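PDB 6BIO: clan CA, family C40, NlpC/P60 superfamily cysteine peptidase from Trichomonas vaginalis, which probably acts as a cysteine-type peptidoglycan hydrolase that cuts peptide bonds in bacterial cell walls. Local coordinates for residues A159-T164 against N191-F196; K163-C168 against S183-W188; S113-L118 against D140-K145; I137-D140 against K145-Q148. All blocks are in the same frame, centred on the assembly; numbering follows the deposited sequence. Where two conformers were deposited one is given.

Overall arrangement
Interactions 1 and 2 lie in the NlpC/P60 part of the chain. Both bring helix 154-163 or the turns after it against helix 182-191 or the loop that follows it. They are partly buried, share Lys163 and Thr164, and touch each other directly. Interactions 3 and 4 belong to the bacterial SH3 region and the loop that leaves it. They share Asp140 and Lys145. Interaction 3 is buried and apolar, with strand 114-122 packed against 140-145. Interaction 4 lies at the surface and works through two waters. Trp146 of interaction 4 packs on 191-196 of interaction 1, so the segment after the SH3 region touches the NlpC/P60 region there.

Interaction 1: A159-T164 against N191-F196; sequences ANLVKT and NRLDIF
Leu161 of helix 154-163 packs against Arg192 and Leu193, where a Schellman motif, with Ile195 N bonded to Tyr190 O, ends helix 182-191. Both elements belong to the NlpC/P60 fold.

Asn191 opens the turn. It starts a type I turn closed by Asp194 N on Asn191 O, 3.0 Å apart. Its side-chain OD1 receives a weak hydrogen bond from Arg192 NH1, in the plane of the guanidinium and at its edge.

Arg192 gives only the root of its side chain to the contact. Its CB lies 3.9 Å from Leu161 CD1 and 4.0 Å from Leu161 CD2. The two side chains cross at about a right angle. A bend at chi2 (-59°) then leads the arginine away from Leu161. Its guanidinium reaches a salt bridge with Asp51 and a cation-pi contact with Tyr53.

Leu193 is buried and points at the helix. Its CG sits 3.8 Å from Leu161 CD1, and its CD2 lies 3.9 Å from the same methyl. The two leucines run past each other in opposite directions. Leu193 also rests on Arg157 and Ala158, about one helical turn before Leu161.

Asp194 has the positive phi (59°) of the C-prime residue. The carboxylate of Asp194 takes hydrogen bonds from His55, Gly69 and Asn121.

On the helix side, Thr164 OG1 gives a hydrogen bond to Leu161 O at 2.7 Å, in the carbonyl plane and on a lone pair.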
loop_
_atom_site.group_PDB
_atom_site.type_symbol
_atom_site.label_atom_id
_atom_site.label_comp_id
_atom_site.label_asym_id
_atom_site.label_seq_id
_atom_site.Cartn_x
_atom_site.Cartn_y
_atom_site.Cartn_z
ATOM N N ALA A 159 10.647 -3.281 4.030
ATOM C CA ALA A 159 11.572 -3.334 5.155
ATOM C C ALA A 159 12.012 -1.934 5.550
ATOM O O ALA A 159 12.089 -1.614 6.742
ATOM C CB ALA A 159 12.782 -4.189 4.785
ATOM N N ASN A 160 12.309 -1.069 4.570
ATOM C CA ASN A 160 12.614 0.320 4.919
ATOM C C ASN A 160 11.429 0.968 5.644
ATOM O O ASN A 160 11.609 1.674 6.648
ATOM C CB ASN A 160 13.000 1.137 3.692
ATOM C CG ASN A 160 13.140 2.636 4.045
ATOM O OD1 ASN A 160 14.104 3.068 4.707
ATOM N ND2 ASN A 160 12.176 3.433 3.611
ATOM N N LEU A 161 10.208 0.768 5.137
ATOM C CA LEU A 161 9.046 1.415 5.759
ATOM C C LEU A 161 8.883 1.021 7.229
ATOM O O LEU A 161 8.615 1.886 8.064
ATOM C CB LEU A 161 7.779 1.105 4.956
ATOM C CG LEU A 161 7.664 1.971 3.702
ATOM C CD1 LEU A 161 6.832 1.314 2.620
ATOM C CD2 LEU A 161 7.075 3.337 4.061
ATOM N N VAL A 162 9.023 -0.274 7.569
ATOM C CA VAL A 162 8.883 -0.609 8.987
ATOM C C VAL A 162 10.029 -0.037 9.809
ATOM O O VAL A 162 9.821 0.318 10.976
ATOM C CB VAL A 162 8.642 -2.105 9.268
ATOM C CG1 VAL A 162 7.369 -2.586 8.623
ATOM C CG2 VAL A 162 9.847 -2.953 8.833
ATOM N N LYS A 163 11.233 0.087 9.241
ATOM C CA LYS A 163 12.324 0.728 9.975
ATOM C C LYS A 163 11.979 2.156 10.344
ATOM O O LYS A 163 12.399 2.619 11.393
ATOM C CB LYS A 163 13.630 0.683 9.182
ATOM C CG LYS A 163 14.200 -0.713 9.057
ATOM C CD LYS A 163 15.410 -0.744 8.129
ATOM C CE LYS A 163 15.808 -2.172 7.843
ATOM N NZ LYS A 163 17.109 -2.245 7.067
ATOM N N THR A 164 11.221 2.863 9.497
ATOM C CA THR A 164 10.866 4.253 9.792
ATOM C C THR A 164 9.977 4.358 11.019
ATOM O O THR A 164 9.754 5.481 11.514
ATOM C CB THR A 164 10.151 4.954 8.619
ATOM O OG1 THR A 164 8.800 4.510 8.489
ATOM C CG2 THR A 164 10.916 4.802 7.305
ATOM N N ASN A 191 0.351 -0.779 2.765
ATOM C CA ASN A 191 -0.516 0.288 2.270
ATOM C C ASN A 191 0.320 1.348 1.565
ATOM O O ASN A 191 -0.075 1.867 0.519
ATOM C CB ASN A 191 -1.295 0.929 3.415
ATOM C CG ASN A 191 -2.146 2.076 2.904
ATOM O OD1 ASN A 191 -1.782 3.251 2.997
ATOM N ND2 ASN A 191 -3.266 1.739 2.305
ATOM N N ARG A 192 1.490 1.677 2.117
ATOM C CA ARG A 192 2.356 2.685 1.519
ATOM C C ARG A 192 3.011 2.244 0.219
ATOM O O ARG A 192 3.579 3.085 -0.499
ATOM C CB ARG A 192 3.392 3.074 2.548
ATOM C CG ARG A 192 2.847 3.898 3.728
ATOM C CD ARG A 192 2.223 5.179 3.288
ATOM N NE ARG A 192 1.873 6.086 4.366
ATOM C CZ ARG A 192 0.658 6.279 4.844
ATOM N NH1 ARG A 192 -0.354 5.559 4.445
ATOM N NH2 ARG A 192 0.459 7.219 5.748
ATOM N N LEU A 193 2.902 0.966 -0.136
ATOM C CA LEU A 193 3.326 0.417 -1.420
ATOM C C LEU A 193 2.139 0.052 -2.295
ATOM O O LEU A 193 2.300 -0.603 -3.338
ATOM C CB LEU A 193 4.197 -0.822 -1.173
ATOM C CG LEU A 193 5.469 -0.502 -0.365
ATOM C CD1 LEU A 193 6.199 -1.772 0.015
ATOM C CD2 LEU A 193 6.436 0.436 -1.118
ATOM N N ASP A 194 0.939 0.478 -1.908
ATOM C CA ASP A 194 -0.266 0.213 -2.690
ATOM C C ASP A 194 -0.485 -1.284 -2.866
ATOM O O ASP A 194 -0.934 -1.735 -3.919
ATOM C CB ASP A 194 -0.250 0.955 -4.028
ATOM C CG ASP A 194 -1.615 1.038 -4.720
ATOM O OD1 ASP A 194 -2.664 0.951 -4.057
ATOM O OD2 ASP A 194 -1.554 1.241 -5.960
ATOM N N ILE A 195 -0.240 -2.034 -1.786
ATOM C CA ILE A 195 -0.425 -3.479 -1.780
ATOM C C ILE A 195 -1.328 -3.777 -0.585
ATOM O O ILE A 195 -1.035 -3.353 0.536
ATOM C CB ILE A 195 0.926 -4.213 -1.651
ATOM C CG1 ILE A 195 1.727 -3.990 -2.919
ATOM C CG2 ILE A 195 0.689 -5.698 -1.348
ATOM C CD1 ILE A 195 3.199 -4.389 -2.724
ATOM N N PHE A 196 -2.411 -4.518 -0.811
ATOM C CA PHE A 196 -3.316 -4.859 0.280
ATOM C C PHE A 196 -2.917 -6.137 0.978
ATOM O O PHE A 196 -2.692 -7.173 0.344
ATOM C CB PHE A 196 -4.722 -5.060 -0.261
ATOM C CG PHE A 196 -5.731 -5.293 0.823
ATOM C CD1 PHE A 196 -6.234 -4.244 1.565
ATOM C CD2 PHE A 196 -6.180 -6.578 1.117
ATOM C CE1 PHE A 196 -7.152 -4.450 2.570
ATOM C CE2 PHE A 196 -7.092 -6.781 2.146
ATOM C CZ PHE A 196 -7.580 -5.705 2.869
#

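Interaction 2: K163-C168 against S183-W188; sequences KTKLGC and SGLMQW
The backbones come nearest at Lys165 and Leu185, whose CA atoms are 8.4 Å apart; here a type I turn (163-166) and a type II turn (165-168) run beside helix 182-191. This is packing within the papain-like NlpC/P60 fold. In this family the matching helix usually carries the catalytic cysteine at its N-terminal end.

Lys165 does most of the touching. Its aliphatic chain crosses the Trp188 indole at about a right angle. CE stands 3.3 Å above the ring plane, offset toward the rim, and lies 3.4 Å from Trp188 CZ2. CG rests 3.7 Å from Trp188 CZ3. The bend at chi2 (-61°) lets CG and CE both meet the ring. NZ goes on to a hydrogen bond with Pro177 O, so the lysine is held at its end as well as along its stem.

Nearer the backbone, Lys165 CB meets Leu185 CD1 at 4.0 Å. Leu185 has CG anti to N (chi1 -179°), which carries this methyl out to the turn. It also packs on Val257.

Trp188 meets Tyr180 edge-to-face. Thr164 OG1, held by its bond to Leu161 O, meets the indole obliquely and in passing, 3.8 Å from Trp188 CH2.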
loop_
_atom_site.group_PDB
_atom_site.type_symbol
_atom_site.label_atom_id
_atom_site.label_comp_id
_atom_site.label_asym_id
_atom_site.label_seq_id
_atom_site.Cartn_x
_atom_site.Cartn_y
_atom_site.Cartn_z
ATOM N N LYS A 163 11.233 0.087 9.241
ATOM C CA LYS A 163 12.324 0.728 9.975
ATOM C C LYS A 163 11.979 2.156 10.344
ATOM O O LYS A 163 12.399 2.619 11.393
ATOM C CB LYS A 163 13.630 0.683 9.182
ATOM C CG LYS A 163 14.200 -0.713 9.057
ATOM C CD LYS A 163 15.410 -0.744 8.129
ATOM C CE LYS A 163 15.808 -2.172 7.843
ATOM N NZ LYS A 163 17.109 -2.245 7.067
ATOM N N THR A 164 11.221 2.863 9.497
ATOM C CA THR A 164 10.866 4.253 9.792
ATOM C C THR A 164 9.977 4.358 11.019
ATOM O O THR A 164 9.754 5.481 11.514
ATOM C CB THR A 164 10.151 4.954 8.619
ATOM O OG1 THR A 164 8.800 4.510 8.489
ATOM C CG2 THR A 164 10.916 4.802 7.305
ATOM N N LYS A 165 9.438 3.224 11.503
ATOM C CA LYS A 165 8.566 3.232 12.667
ATOM C C LYS A 165 9.223 2.649 13.910
ATOM O O LYS A 165 8.548 2.503 14.955
ATOM C CB LYS A 165 7.246 2.518 12.375
ATOM C CG LYS A 165 6.470 3.200 11.218
ATOM C CD LYS A 165 6.103 4.634 11.529
ATOM C CE LYS A 165 5.317 5.231 10.386
ATOM N NZ LYS A 165 4.713 6.541 10.716
ATOM N N LEU A 166 10.507 2.320 13.834
ATOM C CA LEU A 166 11.215 1.918 15.042
ATOM C C LEU A 166 10.985 2.938 16.157
ATOM O O LEU A 166 11.072 4.163 15.941
ATOM C CB LEU A 166 12.712 1.782 14.762
ATOM C CG LEU A 166 13.038 0.506 13.969
ATOM C CD1 LEU A 166 14.417 0.607 13.340
ATOM C CD2 LEU A 166 12.909 -0.773 14.832
ATOM N N GLY A 167 10.691 2.424 17.361
ATOM C CA GLY A 167 10.468 3.255 18.519
ATOM C C GLY A 167 9.040 3.681 18.727
ATOM O O GLY A 167 8.731 4.240 19.781
ATOM N N CYS A 168 8.160 3.488 17.744
ATOM C CA CYS A 168 6.758 3.815 17.945
ATOM C C CYS A 168 6.164 2.891 19.011
ATOM O O CYS A 168 6.518 1.708 19.109
ATOM C CB CYS A 168 5.977 3.635 16.627
ATOM S SG CYS A 168 6.309 4.830 15.364
ATOM N N SER A 183 0.181 -6.583 13.712
ATOM C CA SER A 183 -0.402 -6.758 12.381
ATOM C C SER A 183 -0.752 -5.422 11.726
ATOM O O SER A 183 -0.692 -5.307 10.505
ATOM C CB SER A 183 -1.635 -7.672 12.528
ATOM O OG SER A 183 -2.411 -7.117 13.578
ATOM N N GLY A 184 -1.026 -4.399 12.521
ATOM C CA GLY A 184 -1.273 -3.079 11.946
ATOM C C GLY A 184 -0.039 -2.490 11.304
ATOM O O GLY A 184 -0.115 -1.825 10.273
ATOM N N LEU A 185 1.123 -2.740 11.894
ATOM C CA LEU A 185 2.370 -2.311 11.295
ATOM C C LEU A 185 2.556 -2.933 9.922
ATOM O O LEU A 185 3.008 -2.263 8.985
ATOM C CB LEU A 185 3.538 -2.658 12.247
ATOM C CG LEU A 185 4.928 -2.249 11.777
ATOM C CD1 LEU A 185 5.071 -0.714 11.658
ATOM C CD2 LEU A 185 5.983 -2.779 12.710
ATOM N N MET A 186 2.231 -4.233 9.769
ATOM C CA MET A 186 2.405 -4.902 8.480
ATOM C C MET A 186 1.464 -4.317 7.456
ATOM O O MET A 186 1.879 -4.021 6.333
ATOM C CB MET A 186 2.137 -6.394 8.626
ATOM C CG MET A 186 2.922 -7.166 9.695
ATOM S SD MET A 186 4.738 -7.213 9.515
ATOM C CE MET A 186 5.190 -5.714 10.414
ATOM N N GLN A 187 0.193 -4.146 7.825
ATOM C CA GLN A 187 -0.784 -3.660 6.858
ATOM C C GLN A 187 -0.460 -2.232 6.446
ATOM O O GLN A 187 -0.541 -1.889 5.261
ATOM C CB GLN A 187 -2.192 -3.775 7.416
ATOM C CG GLN A 187 -3.265 -3.408 6.387
ATOM C CD GLN A 187 -4.658 -3.382 6.954
ATOM O OE1 GLN A 187 -4.946 -2.685 7.933
ATOM N NE2 GLN A 187 -5.555 -4.114 6.329
ATOM N N TRP A 188 -0.061 -1.398 7.410
ATOM C CA TRP A 188 0.322 -0.026 7.111
ATOM C C TRP A 188 1.477 0.007 6.109
ATOM O O TRP A 188 1.483 0.793 5.149
ATOM C CB TRP A 188 0.695 0.696 8.423
ATOM C CG TRP A 188 1.377 2.009 8.124
ATOM C CD1 TRP A 188 0.797 3.177 7.800
ATOM C CD2 TRP A 188 2.790 2.211 7.992
ATOM N NE1 TRP A 188 1.763 4.106 7.469
ATOM C CE2 TRP A 188 2.989 3.535 7.570
ATOM C CE3 TRP A 188 3.905 1.400 8.200
ATOM C CZ2 TRP A 188 4.264 4.059 7.356
ATOM C CZ3 TRP A 188 5.148 1.932 7.976
ATOM C CH2 TRP A 188 5.312 3.238 7.531
#

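Interaction 3: S113-L118 against D140-K145; sequences SQVTIL and DALQYK
Ile117 and Leu142 carry most of this contact, with Tyr144 and Val115 beside them. Ile117 points from strand 114-122 to the loop 140-145. Its CG1 lies 3.9 Å from Leu142 CD1. The two side chains lie alongside each other, running in opposite directions, so they meet along their flanks. Ile117 CD1 also reaches Tyr144, 3.7 Å from Tyr144 CD1 and 3.9 Å from Tyr144 CB. The methyl comes to the ring obliquely, and the side chains of Ile117 and Tyr144 cross at about a right angle.

Leu142 splits its branches between two partners. While CD1 packs on Ile117, CD2 meets Val115 CG2 at 3.9 Å. Val115 and Ile117 sit two residues apart on the strand, so both face the loop while Thr116 points away.

This is the inside of the bacterial SH3 domain. The chain leaves strand 133-138 through a 3-10 turn and crosses over the sheet, and Leu142 is buried between Val115 and Ile117 of the strand and Tyr126 of strand 125-130. Tyr126 touches Tyr144 as well.

Tyr144 has its ring set anti to the backbone N (chi1 -178°), which brings the ring beside the end of Ile117. Its side chain also packs on Ile85, and its backbone N bonds to Thr87 OG1, both in strand 80-88.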
loop_
_atom_site.group_PDB
_atom_site.type_symbol
_atom_site.label_atom_id
_atom_site.label_comp_id
_atom_site.label_asym_id
_atom_site.label_seq_id
_atom_site.Cartn_x
_atom_site.Cartn_y
_atom_site.Cartn_z
ATOM N N SER A 113 7.772 21.714 -16.178
ATOM C CA SER A 113 6.408 22.210 -16.101
ATOM C C SER A 113 5.821 21.906 -14.731
ATOM O O SER A 113 5.979 20.806 -14.193
ATOM C CB SER A 113 5.544 21.521 -17.155
ATOM O OG SER A 113 5.903 21.945 -18.474
ATOM N N GLN A 114 5.076 22.846 -14.186
ATOM C CA GLN A 114 4.288 22.580 -12.993
ATOM C C GLN A 114 3.046 21.784 -13.374
ATOM O O GLN A 114 2.290 22.188 -14.255
ATOM C CB GLN A 114 3.847 23.893 -12.358
ATOM C CG GLN A 114 4.954 24.876 -11.968
ATOM C CD GLN A 114 5.836 24.350 -10.900
ATOM O OE1 GLN A 114 5.360 23.741 -9.927
ATOM N NE2 GLN A 114 7.140 24.547 -11.064
ATOM N N VAL A 115 2.800 20.679 -12.684
ATOM C CA VAL A 115 1.663 19.797 -12.933
ATOM C C VAL A 115 1.066 19.363 -11.598
ATOM O O VAL A 115 1.673 19.518 -10.525
ATOM C CB VAL A 115 2.067 18.558 -13.775
ATOM C CG1 VAL A 115 2.810 18.969 -15.078
ATOM C CG2 VAL A 115 2.919 17.568 -12.946
ATOM N N THR A 116 -0.133 18.801 -11.658
ATOM C CA THR A 116 -0.771 18.285 -10.454
ATOM C C THR A 116 -1.075 16.806 -10.643
ATOM O O THR A 116 -1.775 16.436 -11.591
ATOM C CB THR A 116 -2.065 19.053 -10.175
ATOM O OG1 THR A 116 -1.787 20.451 -10.035
ATOM C CG2 THR A 116 -2.749 18.534 -8.916
ATOM N N ILE A 117 -0.586 15.971 -9.721
ATOM C CA ILE A 117 -0.896 14.547 -9.731
ATOM C C ILE A 117 -2.303 14.326 -9.207
ATOM O O ILE A 117 -2.643 14.738 -8.089
ATOM C CB ILE A 117 0.145 13.758 -8.912
ATOM C CG1 ILE A 117 1.517 13.783 -9.596
ATOM C CG2 ILE A 117 -0.363 12.324 -8.604
ATOM C CD1 ILE A 117 2.667 13.320 -8.748
ATOM N N LEU A 118 -3.084 13.553 -9.976
ATOM C CA LEU A 118 -4.444 13.152 -9.660
ATOM C C LEU A 118 -4.565 11.682 -9.321
ATOM O O LEU A 118 -5.531 11.302 -8.629
ATOM C CB LEU A 118 -5.384 13.443 -10.843
ATOM C CG LEU A 118 -5.374 14.909 -11.322
ATOM C CD1 LEU A 118 -6.331 15.064 -12.499
ATOM C CD2 LEU A 118 -5.733 15.875 -10.267
ATOM N N ASP A 140 8.538 8.315 -14.648
ATOM C CA ASP A 140 9.853 8.903 -14.434
ATOM C C ASP A 140 9.998 10.310 -15.004
ATOM O O ASP A 140 11.038 10.952 -14.777
ATOM C CB ASP A 140 10.913 7.956 -14.971
ATOM C CG ASP A 140 11.036 6.706 -14.108
ATOM O OD1 ASP A 140 10.889 6.826 -12.855
ATOM O OD2 ASP A 140 11.215 5.596 -14.660
ATOM N N ALA A 141 8.994 10.831 -15.716
ATOM C CA ALA A 141 9.071 12.205 -16.169
ATOM C C ALA A 141 8.774 13.201 -15.069
ATOM O O ALA A 141 8.986 14.397 -15.296
ATOM C CB ALA A 141 8.135 12.439 -17.347
ATOM N N LEU A 142 8.274 12.755 -13.901
ATOM C CA LEU A 142 7.931 13.656 -12.812
ATOM C C LEU A 142 8.933 13.565 -11.686
ATOM O O LEU A 142 9.494 12.497 -11.426
ATOM C CB LEU A 142 6.542 13.342 -12.239
ATOM C CG LEU A 142 5.389 13.481 -13.239
ATOM C CD1 LEU A 142 4.058 13.415 -12.504
ATOM C CD2 LEU A 142 5.467 14.789 -14.073
ATOM N N GLN A 143 9.089 14.680 -10.963
ATOM C CA GLN A 143 10.015 14.739 -9.827
ATOM C C GLN A 143 9.498 13.903 -8.660
ATOM O O GLN A 143 10.271 13.137 -8.056
ATOM C CB GLN A 143 10.215 16.204 -9.399
ATOM C CG GLN A 143 11.011 16.414 -8.124
ATOM C CD GLN A 143 12.416 15.921 -8.224
ATOM O OE1 GLN A 143 13.075 16.041 -9.273
ATOM N NE2 GLN A 143 12.903 15.345 -7.131
ATOM N N TYR A 144 8.191 14.010 -8.359
ATOM C CA TYR A 144 7.582 13.326 -7.217
ATOM C C TYR A 144 7.630 11.831 -7.424
ATOM O O TYR A 144 7.346 11.327 -8.505
ATOM C CB TYR A 144 6.127 13.779 -7.086
ATOM C CG TYR A 144 5.365 13.183 -5.897
ATOM C CD1 TYR A 144 4.698 11.957 -6.003
ATOM C CD2 TYR A 144 5.308 13.851 -4.677
ATOM C CE1 TYR A 144 4.002 11.417 -4.920
ATOM C CE2 TYR A 144 4.670 13.321 -3.599
ATOM C CZ TYR A 144 4.007 12.104 -3.719
ATOM O OH TYR A 144 3.319 11.522 -2.691
ATOM N N LYS A 145 7.914 11.104 -6.346
ATOM C CA LYS A 145 7.919 9.641 -6.327
ATOM C C LYS A 145 6.967 9.162 -5.229
ATOM O O LYS A 145 7.090 9.581 -4.073
ATOM C CB LYS A 145 9.328 9.117 -6.060
ATOM C CG LYS A 145 10.360 9.548 -7.033
ATOM C CD LYS A 145 10.285 8.734 -8.280
ATOM C CE LYS A 145 11.352 9.199 -9.273
ATOM N NZ LYS A 145 10.933 10.462 -9.913
#

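Interaction 4: I137-D140 against K145-Q148; sequences ILED and KWKQ
Glu139 reaches the edge of the Trp146 indole, and a water links the two. Glu139 OE1 comes 4.1 Å from Trp146 NE1, near the ring plane. The carboxylate and indole planes are 49° apart. Water 1 accepts from Trp146 NE1 at 3.2 Å and gives a weak hydrogen bond to Glu139 OE2.

Both side chains start with CG lying over the backbone, flanked by N and C, chi1 71° in Glu139 and 70° in Trp146. Beyond CG the glutamate is extended, which carries its carboxylate to the indole.

The contact joins the 3-10 segment that follows strand 133-138, the last strand of the bacterial SH3 domain, to the connection toward helix 154-163. Lys147 CG lies 3.9 Å above the centre of one face of the Trp146 indole. Trp146 also touches Phe120 and, in the NlpC/P60 region, Asp194.

The second bridge is at Lys145. Its chain bends at chi2 and again at its end, and this turns NZ toward the 3-10 segment. Water 2 accepts from Lys145 NZ at 2.7 Å and donates to Asp140 O at 2.8 Å. Asp140 OD1 is 4.7 Å from Lys145 NZ. Their opposite charges probably attract without direct contact.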
loop_
_atom_site.group_PDB
_atom_site.type_symbol
_atom_site.label_atom_id
_atom_site.label_comp_id
_atom_site.label_asym_id
_atom_site.label_seq_id
_atom_site.Cartn_x
_atom_site.Cartn_y
_atom_site.Cartn_z
ATOM N N ILE A 137 1.043 10.443 -17.764
ATOM C CA ILE A 137 2.435 10.767 -18.058
ATOM C C ILE A 137 3.344 9.713 -17.449
ATOM O O ILE A 137 3.104 9.233 -16.345
ATOM C CB ILE A 137 2.759 12.198 -17.564
ATOM C CG1 ILE A 137 4.069 12.675 -18.163
ATOM C CG2 ILE A 137 2.725 12.324 -16.048
ATOM C CD1 ILE A 137 4.306 14.157 -18.002
ATOM N N LEU A 138 4.361 9.322 -18.198
ATOM C CA LEU A 138 5.283 8.305 -17.717
ATOM C C LEU A 138 5.838 8.714 -16.358
ATOM O O LEU A 138 6.204 9.883 -16.116
ATOM C CB LEU A 138 6.416 8.089 -18.711
ATOM C CG LEU A 138 6.069 7.369 -20.030
ATOM C CD1 LEU A 138 7.215 7.497 -21.029
ATOM C CD2 LEU A 138 5.770 5.881 -19.779
ATOM N N GLU A 139 5.911 7.736 -15.457
ATOM C CA GLU A 139 6.145 8.131 -14.082
ATOM C C GLU A 139 7.543 8.729 -13.875
ATOM O O GLU A 139 7.708 9.649 -13.070
ATOM C CB GLU A 139 5.748 7.014 -13.095
ATOM C CG GLU A 139 6.607 5.899 -13.112
ATOM C CD GLU A 139 6.010 4.661 -12.364
ATOM O OE1 GLU A 139 4.887 4.645 -11.778
ATOM O OE2 GLU A 139 6.697 3.682 -12.416
ATOM N N ASP A 140 8.538 8.315 -14.648
ATOM C CA ASP A 140 9.853 8.903 -14.434
ATOM C C ASP A 140 9.998 10.310 -15.004
ATOM O O ASP A 140 11.038 10.952 -14.777
ATOM C CB ASP A 140 10.913 7.956 -14.971
ATOM C CG ASP A 140 11.036 6.706 -14.108
ATOM O OD1 ASP A 140 10.889 6.826 -12.855
ATOM O OD2 ASP A 140 11.215 5.596 -14.660
ATOM N N LYS A 145 7.914 11.104 -6.346
ATOM C CA LYS A 145 7.919 9.641 -6.327
ATOM C C LYS A 145 6.967 9.162 -5.229
ATOM O O LYS A 145 7.090 9.581 -4.073
ATOM C CB LYS A 145 9.328 9.117 -6.060
ATOM C CG LYS A 145 10.360 9.548 -7.033
ATOM C CD LYS A 145 10.285 8.734 -8.280
ATOM C CE LYS A 145 11.352 9.199 -9.273
ATOM N NZ LYS A 145 10.933 10.462 -9.913
ATOM N N TRP A 146 6.003 8.321 -5.593
ATOM C CA TRP A 146 5.026 7.864 -4.607
ATOM C C TRP A 146 5.585 6.779 -3.705
ATOM O O TRP A 146 5.065 6.568 -2.612
ATOM C CB TRP A 146 3.741 7.420 -5.313
ATOM C CG TRP A 146 3.849 6.169 -6.099
ATOM C CD1 TRP A 146 4.244 6.000 -7.416
ATOM C CD2 TRP A 146 3.593 4.865 -5.590
ATOM N NE1 TRP A 146 4.242 4.666 -7.727
ATOM C CE2 TRP A 146 3.828 3.955 -6.629
ATOM C CE3 TRP A 146 3.125 4.375 -4.358
ATOM C CZ2 TRP A 146 3.628 2.584 -6.459
ATOM C CZ3 TRP A 146 2.936 3.030 -4.214
ATOM C CH2 TRP A 146 3.187 2.161 -5.239
ATOM N N LYS A 147 6.646 6.108 -4.130
ATOM C CA LYS A 147 7.369 5.164 -3.296
ATOM C C LYS A 147 8.861 5.347 -3.549
ATOM O O LYS A 147 9.279 6.020 -4.503
ATOM C CB LYS A 147 6.930 3.706 -3.532
ATOM C CG LYS A 147 7.270 3.152 -4.902
ATOM C CD LYS A 147 6.897 1.684 -4.997
ATOM C CE LYS A 147 7.125 1.126 -6.387
ATOM N NZ LYS A 147 6.587 -0.237 -6.510
ATOM N N GLN A 148 9.680 4.789 -2.667
ATOM C CA GLN A 148 11.135 4.836 -2.817
ATOM C C GLN A 148 11.572 4.342 -4.185
ATOM O O GLN A 148 11.080 3.319 -4.681
ATOM C CB GLN A 148 11.787 3.888 -1.812
ATOM C CG GLN A 148 12.299 4.495 -0.570
ATOM C CD GLN A 148 13.164 3.495 0.214
ATOM O OE1 GLN A 148 12.815 2.290 0.392
ATOM N NE2 GLN A 148 14.322 3.972 0.657
HETATM O O HOH W 1 5.964 2.777 -9.577
HETATM O O HOH W 2 12.157 11.092 -12.232
#